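Local coordinates for UPF0311 protein CA_C3321 (Clostridium acetobutylicum ATCC 824, PDB 3G7G) that is of unknown function but belongs to the UPF0311 (DUF3237) family and folds into a closed antiparallel beta-barrel, at residues 9-14 and 153-158. Sequence-based numbering, arbitrary orientation.
Sequences MNYEEV and KFYKIS
K156 and E12 face each other as an antiparallel hydrogen-bonded pair: K156 N donates to E12 O at 2.8 Å, and E12 N returns a bond to K156 O at 2.9 Å. The two side chains run alongside one another on the same face of the sheet. The lysine chain, bent at chi3 (79°), brings NZ to 3.4 Å from E12 OE1, a weak salt bridge, while V14 CG1 packs against K156 CB at 3.7 Å. On the other face Y155 is flanked by Y11 and E13. Its CD1 meets Y11 CD1 at 3.5 Å; the two side chains lie alongside each other, pointing the same way, with their ring planes turned 89° apart, an oblique pair. Farther along the ring, Y155 CE1 lies 3.8 Å from E13 CB. E13 has its CG anti to the backbone N (chi1 -162°), which places CG beside the same ring carbon, CE1. These bridges join the first strand, 11-30, to the last, 150-157, and so help close the barrel; M9 of a second subunit packs on Y11 and Y155. At this end of the seam the paired backbone and the tyrosine packing thus give the firm contacts, while the ion pair, long and on an exposed glutamate, probably adds little.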
loop_
_atom_site.group_PDB
_atom_site.type_symbol
_atom_site.label_atom_id
_atom_site.label_comp_id
_atom_site.label_asym_id
_atom_site.label_seq_id
_atom_site.Cartn_x
_atom_site.Cartn_y
_atom_site.Cartn_z
ATOM N N MET A 9 4.022 26.422 4.079
ATOM C CA MET A 9 3.324 25.324 4.696
ATOM C C MET A 9 2.891 25.688 6.115
ATOM O O MET A 9 3.724 25.964 6.994
ATOM C CB MET A 9 4.202 24.084 4.735
ATOM C CG MET A 9 3.530 22.915 5.432
ATOM S SD MET A 9 4.369 21.429 5.013
ATOM C CE MET A 9 3.748 21.297 3.373
ATOM N N ASN A 10 1.577 25.663 6.322
ATOM C CA ASN A 10 0.987 25.844 7.628
ATOM C C ASN A 10 0.442 24.520 8.148
ATOM O O ASN A 10 0.178 23.583 7.378
ATOM C CB ASN A 10 -0.090 26.913 7.538
ATOM C CG ASN A 10 0.451 28.217 6.960
ATOM O OD1 ASN A 10 1.333 28.854 7.548
ATOM N ND2 ASN A 10 -0.043 28.600 5.794
ATOM N N TYR A 11 0.331 24.444 9.467
ATOM C CA TYR A 11 -0.051 23.223 10.155
ATOM C C TYR A 11 -0.561 23.545 11.557
ATOM O O TYR A 11 -0.317 24.625 12.082
ATOM C CB TYR A 11 1.135 22.240 10.234
ATOM C CG TYR A 11 2.323 22.776 10.995
ATOM C CD1 TYR A 11 2.364 22.727 12.380
ATOM C CD2 TYR A 11 3.395 23.361 10.329
ATOM C CE1 TYR A 11 3.448 23.239 13.090
ATOM C CE2 TYR A 11 4.482 23.877 11.028
ATOM C CZ TYR A 11 4.503 23.815 12.409
ATOM O OH TYR A 11 5.596 24.309 13.103
ATOM N N GLU A 12 -1.255 22.579 12.140
ATOM C CA GLU A 12 -1.898 22.696 13.438
ATOM C C GLU A 12 -1.530 21.448 14.217
ATOM O O GLU A 12 -1.740 20.350 13.697
ATOM C CB GLU A 12 -3.421 22.650 13.252
ATOM C CG GLU A 12 -4.174 23.925 13.453
ATOM C CD GLU A 12 -5.649 23.669 13.809
ATOM O OE1 GLU A 12 -6.210 22.628 13.357
ATOM O OE2 GLU A 12 -6.237 24.515 14.549
ATOM N N GLU A 13 -1.018 21.585 15.438
ATOM C CA GLU A 13 -0.940 20.427 16.335
ATOM C C GLU A 13 -2.356 20.015 16.709
ATOM O O GLU A 13 -3.138 20.838 17.136
ATOM C CB GLU A 13 -0.123 20.693 17.612
ATOM C CG GLU A 13 0.321 19.355 18.291
ATOM C CD GLU A 13 1.070 19.536 19.614
ATOM O OE1 GLU A 13 1.936 20.446 19.704
ATOM O OE2 GLU A 13 0.808 18.739 20.562
ATOM N N VAL A 14 -2.689 18.745 16.549
ATOM C CA VAL A 14 -4.047 18.303 16.809
ATOM C C VAL A 14 -4.164 17.547 18.125
ATOM O O VAL A 14 -5.104 17.777 18.870
ATOM C CB VAL A 14 -4.663 17.522 15.618
ATOM C CG1 VAL A 14 -4.862 18.473 14.442
ATOM C CG2 VAL A 14 -3.830 16.351 15.222
ATOM N N LYS A 153 3.421 13.400 18.476
ATOM C CA LYS A 153 2.695 14.650 18.287
ATOM C C LYS A 153 2.175 14.707 16.857
ATOM O O LYS A 153 2.950 14.554 15.913
ATOM C CB LYS A 153 3.599 15.852 18.555
ATOM C CG LYS A 153 3.690 16.204 20.015
ATOM C CD LYS A 153 5.000 16.945 20.391
ATOM C CE LYS A 153 4.799 17.741 21.698
ATOM N NZ LYS A 153 6.045 18.010 22.492
ATOM N N PHE A 154 0.872 14.926 16.705
ATOM C CA PHE A 154 0.209 14.802 15.423
ATOM C C PHE A 154 -0.084 16.198 14.894
ATOM O O PHE A 154 -0.569 17.056 15.631
ATOM C CB PHE A 154 -1.084 14.014 15.558
ATOM C CG PHE A 154 -0.892 12.538 15.681
ATOM C CD1 PHE A 154 -1.062 11.713 14.581
ATOM C CD2 PHE A 154 -0.572 11.966 16.896
ATOM C CE1 PHE A 154 -0.883 10.320 14.699
ATOM C CE2 PHE A 154 -0.412 10.615 17.025
ATOM C CZ PHE A 154 -0.566 9.781 15.920
ATOM N N TYR A 155 0.226 16.424 13.613
ATOM C CA TYR A 155 0.040 17.735 12.989
ATOM C C TYR A 155 -0.814 17.637 11.743
ATOM O O TYR A 155 -0.568 16.823 10.862
ATOM C CB TYR A 155 1.378 18.342 12.631
ATOM C CG TYR A 155 2.255 18.648 13.817
ATOM C CD1 TYR A 155 2.178 19.868 14.460
ATOM C CD2 TYR A 155 3.157 17.722 14.277
ATOM C CE1 TYR A 155 3.000 20.155 15.548
ATOM C CE2 TYR A 155 3.965 17.983 15.339
ATOM C CZ TYR A 155 3.899 19.198 15.966
ATOM O OH TYR A 155 4.723 19.430 17.035
ATOM N N LYS A 156 -1.845 18.461 11.681
ATOM C CA LYS A 156 -2.664 18.549 10.500
ATOM C C LYS A 156 -2.023 19.554 9.569
ATOM O O LYS A 156 -1.711 20.659 9.980
ATOM C CB LYS A 156 -4.061 19.000 10.904
ATOM C CG LYS A 156 -5.078 18.980 9.816
ATOM C CD LYS A 156 -6.118 20.087 10.072
ATOM C CE LYS A 156 -5.534 21.448 9.617
ATOM N NZ LYS A 156 -6.368 22.623 10.000
ATOM N N ILE A 157 -1.811 19.173 8.316
ATOM C CA ILE A 157 -1.278 20.094 7.313
ATOM C C ILE A 157 -2.465 20.869 6.762
ATOM O O ILE A 157 -3.452 20.286 6.282
ATOM C CB ILE A 157 -0.514 19.352 6.178
ATOM C CG1 ILE A 157 0.675 18.558 6.752
ATOM C CG2 ILE A 157 -0.106 20.290 5.026
ATOM C CD1 ILE A 157 1.707 19.364 7.464
ATOM N N SER A 158 -2.345 22.193 6.860
ATOM C CA SER A 158 -3.343 23.111 6.356
ATOM C C SER A 158 -3.067 23.429 4.890
ATOM O O SER A 158 -4.019 23.750 4.158
ATOM C CB SER A 158 -3.333 24.417 7.164
ATOM O OG SER A 158 -3.154 24.163 8.550
#